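Local coordinates for bifunctional purine biosynthetic protein ADE5,7 (Cryptococcus neoformans var. grubii serotype A, PDB 7LVO) that catalyses the ATP-dependent joining of phosphoribosylamine to glycine through this N-terminal half, and a later ring closure of purine synthesis through its C-terminal half, at residues Ser185-Ile190 with Ile203-Glu208; Thr169-Ala174 with Ala213-Met218. One frame throughout, in Å; residues are numbered along the deposited sequence.

Interaction 1 (Ser185-Ile190 with Ile203-Glu208); sequences SGRSVI and IPETDE
A bend at chi3 (60°) in an otherwise extended Arg-187 chain turns its guanidinium back onto Ile-203, whose CG2 lies anti to its own backbone N and faces NH2. The two side chains meet at a slant, and the 3.0 Å between Arg-187 NH2 and Ile-203 CG2 is tight enough that the exact placing of the guanidinium is doubtful. Ile-203 O sits in the guanidinium plane, 3.6 Å from Arg-187 NH2, too far for a hydrogen bond. Glu-205 CG passes 4.0 Å from Arg-187 NH2, yet its carboxylate makes no salt bridge with it. Arg-187 NE is left buried without a partner, while Tyr-235 supplies a cation-pi contact to the same side chain.

Further along the strand, the Pro-204 ring leans on it: its CD lies 3.4 Å from Ser-188 O, a buried carbonyl oxygen with no hydrogen-bond donor. Pro-204 CG lies 4.3 Å from Ile-190 CD1. On the opposite face of the strand, Val-189 CG1 lies 4.4 Å from Ile-203 CG1. With Thr-206 as N-cap, 203-208 is a strand-to-helix connection packed on strand 188-192 of the antiparallel sheet in the ATP-grasp domain, within the predicted ATP-binding region.

Interaction 2 (Thr169-Ala174 with Ala213-Met218); sequences TQYEDA and ALKSVM
The start of helix 171-179 comes alongside the last turns of helix 207-218, the CA atoms of Tyr-171 and Met-218 lying 6.5 Å apart. This is helix-to-helix packing in the ATP-grasp domain, and both helices also rest on its antiparallel sheet: Ala-174 touches Phe-166 on strand 163-167, and Leu-214 touches Ile-190 on strand 188-192. Gln-170 is the N-cap of the first helix, and its OE1 accepts a hydrogen bond from Thr-167 N.

Met-218 reaches across the groove between the helices. Its chain runs straight to the sulfur and then bends at chi3, which lays the terminal methyl against the other backbone, with Met-218 CE 3.4 Å from Tyr-171 CA. The sulfur makes a Met-aromatic contact at the ring edge: Met-218 SD is 5.4 Å from the centroid of the Tyr-171 ring and 85° off its normal. The same Met-218 SD also meets Ala-174 CB at 3.9 Å.

Tyr-171 has CG anti to the backbone N (chi1 168°), and this throws its ring out alongside the second helix. There Tyr-171 CE1 lies 4.1 Å from Leu-214 CB, and the carbonyl carbon of Leu-214 is near the ring plane at the edge. The phenol continues past this to Lys-215, with Tyr-171 OH 3.5 Å from Lys-215 CE, a contact with the aliphatic part of the lysine. Leu-214 CD1 lies against both the Ala-174 carbonyl and Ala-174 CB, the latter at 3.7 Å. No hydrogen bond crosses the interface. Within helix 207-218, Ser-216 OG donates to Ala-213 O at 2.9 Å, approaching from above the carbonyl plane with a C=O...donor angle of 99°.

In the fold
The two contacts have centres about 14 Å apart and share helix 207-218: interaction 1 uses the connection that leads into it, interaction 2 its last turns. Along the chain, interaction 1 is nested inside the loop closed by interaction 2, in the order helix 171-179, strand 188-192, strand 201-202, helix 207-218. They meet directly where Ile-190 CD1 packs on Leu-214 CD2 and Ala-213 CB, each at 3.5 Å. The connection into helix 207-218 and its later turns thus both pack on strand 188-192, while the later turns also meet helix 171-179. The unmodelled residues 196-199 lie in the link between the two strands, probably the mobile glycine-rich loop that covers ATP phosphates in ATP-grasp enzymes.

Interaction 1 (Ser185-Ile190 with Ile203-Glu208)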
ATOM      1  N   SER A 185       3.619  26.656  10.793  1.00 60.28           N
ATOM      2  CA  SER A 185       2.184  26.399  10.758  1.00 60.28           C
ATOM      3  C   SER A 185       1.555  26.401  12.146  1.00 60.28           C
ATOM      4  O   SER A 185       0.328  26.496  12.255  1.00 60.28           O
ATOM      5  CB  SER A 185       1.906  25.065  10.064  1.00 60.28           C
ATOM      6  OG  SER A 185       2.355  25.088   8.720  1.00 60.28           O
ATOM      7  N   GLY A 186       2.361  26.297  13.202  1.00 60.19           N
ATOM      8  CA  GLY A 186       1.852  26.271  14.554  1.00 60.19           C
ATOM      9  C   GLY A 186       1.329  24.930  15.023  1.00 60.19           C
ATOM     10  O   GLY A 186       0.986  24.800  16.206  1.00 60.19           O
ATOM     11  N   ARG A 187       1.251  23.932  14.146  1.00 50.74           N
ATOM     12  CA  ARG A 187       0.776  22.604  14.503  1.00 50.81           C
ATOM     13  C   ARG A 187       1.870  21.579  14.239  1.00 50.58           C
ATOM     14  O   ARG A 187       2.610  21.684  13.257  1.00 50.34           O
ATOM     15  CB  ARG A 187      -0.487  22.235  13.717  1.00 50.89           C
ATOM     16  CG  ARG A 187      -1.659  23.180  13.949  1.00 51.18           C
ATOM     17  CD  ARG A 187      -2.916  22.663  13.270  1.00 51.27           C
ATOM     18  NE  ARG A 187      -3.297  21.348  13.775  1.00 51.37           N
ATOM     19  CZ  ARG A 187      -4.372  20.677  13.385  1.00 51.49           C
ATOM     20  NH1 ARG A 187      -5.204  21.172  12.482  1.00 51.52           N
ATOM     21  NH2 ARG A 187      -4.621  19.484  13.917  1.00 51.59           N
ATOM     22  N   SER A 188       1.961  20.587  15.120  1.00 42.56           N
ATOM     23  CA  SER A 188       2.962  19.538  15.029  1.00 45.30           C
ATOM     24  C   SER A 188       2.286  18.193  14.811  1.00 45.40           C
ATOM     25  O   SER A 188       1.108  18.004  15.134  1.00 48.32           O
ATOM     26  CB  SER A 188       3.829  19.481  16.298  1.00 37.80           C
ATOM     27  OG  SER A 188       4.514  20.703  16.506  1.00 42.71           O
ATOM     28  N   VAL A 189       3.050  17.256  14.253  1.00 39.29           N
ATOM     29  CA  VAL A 189       2.608  15.885  14.038  1.00 40.38           C
ATOM     30  C   VAL A 189       3.578  14.964  14.763  1.00 45.15           C
ATOM     31  O   VAL A 189       4.793  15.039  14.546  1.00 32.67           O
ATOM     32  CB  VAL A 189       2.540  15.533  12.541  1.00 44.97           C
ATOM     33  CG1 VAL A 189       1.953  14.146  12.351  1.00 37.42           C
ATOM     34  CG2 VAL A 189       1.726  16.575  11.785  1.00 46.92           C
ATOM     35  N   ILE A 190       3.044  14.103  15.624  1.00 44.90           N
ATOM     36  CA  ILE A 190       3.839  13.175  16.421  1.00 44.31           C
ATOM     37  C   ILE A 190       3.638  11.781  15.847  1.00 46.20           C
ATOM     38  O   ILE A 190       2.524  11.241  15.885  1.00 47.72           O
ATOM     39  CB  ILE A 190       3.448  13.225  17.906  1.00 49.41           C
ATOM     40  CG1 ILE A 190       3.644  14.639  18.455  1.00 39.52           C
ATOM     41  CG2 ILE A 190       4.260  12.214  18.706  1.00 50.32           C
ATOM     42  CD1 ILE A 190       3.226  14.797  19.905  1.00 50.89           C
ATOM     43  N   ILE A 203      -2.087  14.083  15.575  1.00 54.13           N
ATOM     44  CA  ILE A 203      -2.102  15.479  15.146  1.00 54.13           C
ATOM     45  C   ILE A 203      -2.679  16.330  16.270  1.00 54.13           C
ATOM     46  O   ILE A 203      -3.841  16.753  16.192  1.00 54.13           O
ATOM     47  CB  ILE A 203      -2.907  15.659  13.849  1.00 54.13           C
ATOM     48  CG1 ILE A 203      -2.400  14.709  12.765  1.00 54.13           C
ATOM     49  CG2 ILE A 203      -2.827  17.101  13.371  1.00 54.13           C
ATOM     50  CD1 ILE A 203      -3.170  14.802  11.465  1.00 54.13           C
ATOM     51  N   PRO A 204      -1.919  16.605  17.327  1.00 47.12           N
ATOM     52  CA  PRO A 204      -2.453  17.418  18.431  1.00 55.41           C
ATOM     53  C   PRO A 204      -2.872  18.798  17.950  1.00 57.49           C
ATOM     54  O   PRO A 204      -2.069  19.555  17.400  1.00 56.62           O
ATOM     55  CB  PRO A 204      -1.282  17.483  19.419  1.00 58.26           C
ATOM     56  CG  PRO A 204      -0.066  17.218  18.586  1.00 56.46           C
ATOM     57  CD  PRO A 204      -0.507  16.247  17.533  1.00 51.20           C
ATOM     58  N   GLU A 205      -4.150  19.123  18.163  1.00 55.21           N
ATOM     59  CA  GLU A 205      -4.667  20.416  17.731  1.00 58.05           C
ATOM     60  C   GLU A 205      -3.990  21.577  18.447  1.00 59.78           C
ATOM     61  O   GLU A 205      -4.007  22.702  17.935  1.00 61.45           O
ATOM     62  CB  GLU A 205      -6.180  20.482  17.959  1.00 59.10           C
ATOM     63  CG  GLU A 205      -6.974  19.455  17.170  1.00 54.79           C
ATOM     64  CD  GLU A 205      -8.468  19.725  17.203  1.00 61.90           C
ATOM     65  OE1 GLU A 205      -8.864  20.817  17.663  1.00 61.85           O
ATOM     66  OE2 GLU A 205      -9.245  18.845  16.771  1.00 55.45           O
ATOM     67  N   THR A 206      -3.403  21.336  19.616  1.00 54.40           N
ATOM     68  CA  THR A 206      -2.693  22.366  20.360  1.00 55.55           C
ATOM     69  C   THR A 206      -1.486  21.738  21.040  1.00 56.19           C
ATOM     70  O   THR A 206      -1.291  20.518  21.009  1.00 62.79           O
ATOM     71  CB  THR A 206      -3.599  23.041  21.398  1.00 62.77           C
ATOM     72  OG1 THR A 206      -4.028  22.071  22.361  1.00 65.24           O
ATOM     73  CG2 THR A 206      -4.816  23.659  20.725  1.00 66.83           C
ATOM     74  N   ASP A 207      -0.666  22.588  21.660  1.00 53.45           N
ATOM     75  CA  ASP A 207       0.527  22.090  22.339  1.00 58.63           C
ATOM     76  C   ASP A 207       0.162  21.125  23.458  1.00 59.58           C
ATOM     77  O   ASP A 207       0.837  20.107  23.653  1.00 61.24           O
ATOM     78  CB  ASP A 207       1.352  23.255  22.882  1.00 56.00           C
ATOM     79  CG  ASP A 207       2.017  24.061  21.781  1.00 60.70           C
ATOM     80  OD1 ASP A 207       1.668  23.857  20.598  1.00 75.37           O
ATOM     81  OD2 ASP A 207       2.892  24.896  22.098  1.00 50.88           O
ATOM     82  N   GLU A 208      -0.908  21.423  24.201  1.00 64.40           N
ATOM     83  CA  GLU A 208      -1.313  20.561  25.307  1.00 67.95           C
ATOM     84  C   GLU A 208      -1.482  19.119  24.847  1.00 61.90           C
ATOM     85  O   GLU A 208      -1.001  18.184  25.500  1.00 61.99           O
ATOM     86  CB  GLU A 208      -2.607  21.085  25.932  1.00 66.24           C
ATOM     87  CG  GLU A 208      -2.458  22.433  26.610  1.00 67.80           C
ATOM     88  CD  GLU A 208      -1.385  22.425  27.683  1.00 68.79           C
ATOM     89  OE1 GLU A 208      -0.972  21.324  28.105  1.00 66.03           O
ATOM     90  OE2 GLU A 208      -0.949  23.521  28.101  1.00 62.70           O
TER

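Interaction 2 (Thr169-Ala174 with Ala213-Met218)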
ATOM      1  N   THR A 169      14.323   7.801  25.391  1.00 56.36           N
ATOM      2  CA  THR A 169      14.983   8.395  26.546  1.00 60.39           C
ATOM      3  C   THR A 169      15.083   9.912  26.454  1.00 60.77           C
ATOM      4  O   THR A 169      15.339  10.566  27.472  1.00 59.56           O
ATOM      5  CB  THR A 169      16.385   7.806  26.721  1.00 62.45           C
ATOM      6  OG1 THR A 169      17.166   8.069  25.547  1.00 59.12           O
ATOM      7  CG2 THR A 169      16.306   6.301  26.950  1.00 53.86           C
ATOM      8  N   GLN A 170      14.887  10.486  25.266  1.00 63.04           N
ATOM      9  CA  GLN A 170      14.939  11.930  25.070  1.00 55.77           C
ATOM     10  C   GLN A 170      13.576  12.593  25.237  1.00 54.11           C
ATOM     11  O   GLN A 170      13.283  13.585  24.556  1.00 53.14           O
ATOM     12  CB  GLN A 170      15.523  12.243  23.693  1.00 51.94           C
ATOM     13  CG  GLN A 170      16.953  11.765  23.506  1.00 46.07           C
ATOM     14  CD  GLN A 170      17.456  11.949  22.088  1.00 50.14           C
ATOM     15  OE1 GLN A 170      16.679  11.932  21.134  1.00 55.24           O
ATOM     16  NE2 GLN A 170      18.764  12.135  21.943  1.00 59.15           N
ATOM     17  N   TYR A 171      12.735  12.071  26.135  1.00 53.60           N
ATOM     18  CA  TYR A 171      11.425  12.670  26.361  1.00 61.06           C
ATOM     19  C   TYR A 171      11.539  14.115  26.829  1.00 59.42           C
ATOM     20  O   TYR A 171      10.671  14.937  26.515  1.00 51.92           O
ATOM     21  CB  TYR A 171      10.644  11.839  27.380  1.00 59.79           C
ATOM     22  CG  TYR A 171       9.393  12.509  27.897  1.00 52.97           C
ATOM     23  CD1 TYR A 171       8.247  12.584  27.116  1.00 57.59           C
ATOM     24  CD2 TYR A 171       9.355  13.059  29.172  1.00 60.49           C
ATOM     25  CE1 TYR A 171       7.100  13.196  27.587  1.00 56.90           C
ATOM     26  CE2 TYR A 171       8.213  13.672  29.653  1.00 51.91           C
ATOM     27  CZ  TYR A 171       7.089  13.738  28.857  1.00 56.33           C
ATOM     28  OH  TYR A 171       5.951  14.350  29.334  1.00 55.72           O
ATOM     29  N   GLU A 172      12.598  14.443  27.574  1.00 55.97           N
ATOM     30  CA  GLU A 172      12.790  15.822  28.010  1.00 63.58           C
ATOM     31  C   GLU A 172      13.035  16.745  26.819  1.00 54.52           C
ATOM     32  O   GLU A 172      12.496  17.856  26.761  1.00 57.78           O
ATOM     33  CB  GLU A 172      13.955  15.900  28.997  1.00 60.62           C
ATOM     34  CG  GLU A 172      13.702  15.205  30.327  1.00 58.14           C
ATOM     35  CD  GLU A 172      12.755  15.980  31.222  1.00 66.11           C
ATOM     36  OE1 GLU A 172      12.278  17.057  30.801  1.00 68.61           O
ATOM     37  OE2 GLU A 172      12.487  15.515  32.351  1.00 62.17           O
ATOM     38  N   ASP A 173      13.847  16.301  25.860  1.00 52.41           N
ATOM     39  CA  ASP A 173      14.132  17.128  24.694  1.00 48.98           C
ATOM     40  C   ASP A 173      12.906  17.265  23.803  1.00 49.27           C
ATOM     41  O   ASP A 173      12.665  18.336  23.232  1.00 52.54           O
ATOM     42  CB  ASP A 173      15.302  16.535  23.909  1.00 47.65           C
ATOM     43  CG  ASP A 173      16.585  16.494  24.715  1.00 44.90           C
ATOM     44  OD1 ASP A 173      16.877  17.480  25.422  1.00 49.67           O
ATOM     45  OD2 ASP A 173      17.300  15.475  24.642  1.00 54.58           O
ATOM     46  N   ALA A 174      12.120  16.195  23.669  1.00 45.73           N
ATOM     47  CA  ALA A 174      10.922  16.263  22.839  1.00 42.22           C
ATOM     48  C   ALA A 174       9.950  17.310  23.365  1.00 46.07           C
ATOM     49  O   ALA A 174       9.268  17.987  22.583  1.00 41.74           O
ATOM     50  CB  ALA A 174      10.250  14.892  22.772  1.00 49.82           C
ATOM     51  N   ALA A 213       0.501  13.583  23.870  1.00 64.04           N
ATOM     52  CA  ALA A 213       0.814  12.598  22.844  1.00 57.40           C
ATOM     53  C   ALA A 213       2.256  12.115  22.926  1.00 55.48           C
ATOM     54  O   ALA A 213       2.551  11.008  22.465  1.00 62.69           O
ATOM     55  CB  ALA A 213       0.535  13.177  21.456  1.00 48.06           C
ATOM     56  N   LEU A 214       3.157  12.913  23.502  1.00 50.04           N
ATOM     57  CA  LEU A 214       4.539  12.473  23.663  1.00 56.96           C
ATOM     58  C   LEU A 214       4.682  11.487  24.817  1.00 61.94           C
ATOM     59  O   LEU A 214       5.452  10.526  24.725  1.00 58.45           O
ATOM     60  CB  LEU A 214       5.460  13.674  23.877  1.00 42.17           C
ATOM     61  CG  LEU A 214       5.667  14.603  22.679  1.00 48.74           C
ATOM     62  CD1 LEU A 214       6.632  15.725  23.037  1.00 41.96           C
ATOM     63  CD2 LEU A 214       6.171  13.820  21.476  1.00 39.25           C
ATOM     64  N   LYS A 215       3.952  11.712  25.913  1.00 59.00           N
ATOM     65  CA  LYS A 215       4.016  10.788  27.040  1.00 64.39           C
ATOM     66  C   LYS A 215       3.312   9.474  26.730  1.00 68.55           C
ATOM     67  O   LYS A 215       3.691   8.427  27.267  1.00 67.71           O
ATOM     68  CB  LYS A 215       3.414  11.431  28.290  1.00 63.54           C
ATOM     69  CG  LYS A 215       3.247  10.473  29.460  1.00 66.53           C
ATOM     70  CD  LYS A 215       2.857  11.206  30.733  1.00 63.79           C
ATOM     71  CE  LYS A 215       3.976  12.117  31.211  1.00 63.72           C
ATOM     72  NZ  LYS A 215       3.624  12.816  32.478  1.00 65.23           N
ATOM     73  N   SER A 216       2.289   9.505  25.873  1.00 67.87           N
ATOM     74  CA  SER A 216       1.576   8.284  25.524  1.00 67.43           C
ATOM     75  C   SER A 216       2.392   7.377  24.611  1.00 74.46           C
ATOM     76  O   SER A 216       2.098   6.180  24.527  1.00 81.76           O
ATOM     77  CB  SER A 216       0.244   8.628  24.854  1.00 68.27           C
ATOM     78  OG  SER A 216       0.445   9.426  23.698  1.00 70.21           O
ATOM     79  N   VAL A 217       3.404   7.916  23.931  1.00 70.76           N
ATOM     80  CA  VAL A 217       4.229   7.130  23.030  1.00 67.31           C
ATOM     81  C   VAL A 217       5.625   6.877  23.584  1.00 66.77           C
ATOM     82  O   VAL A 217       6.211   5.829  23.287  1.00 65.07           O
ATOM     83  CB  VAL A 217       4.310   7.812  21.646  1.00 61.44           C
ATOM     84  CG1 VAL A 217       5.158   6.986  20.694  1.00 60.50           C
ATOM     85  CG2 VAL A 217       2.916   8.039  21.079  1.00 70.19           C
ATOM     86  N   MET A 218       6.170   7.791  24.382  1.00 69.04           N
ATOM     87  CA  MET A 218       7.523   7.665  24.910  1.00 66.61           C
ATOM     88  C   MET A 218       7.556   7.160  26.345  1.00 68.32           C
ATOM     89  O   MET A 218       8.458   6.398  26.703  1.00 65.15           O
ATOM     90  CB  MET A 218       8.242   9.017  24.831  1.00 66.06           C
ATOM     91  CG  MET A 218       8.220   9.648  23.446  1.00 62.50           C
ATOM     92  SD  MET A 218       9.062  11.241  23.368  1.00 48.46           S
ATOM     93  CE  MET A 218      10.766  10.741  23.592  1.00 48.20           C
TER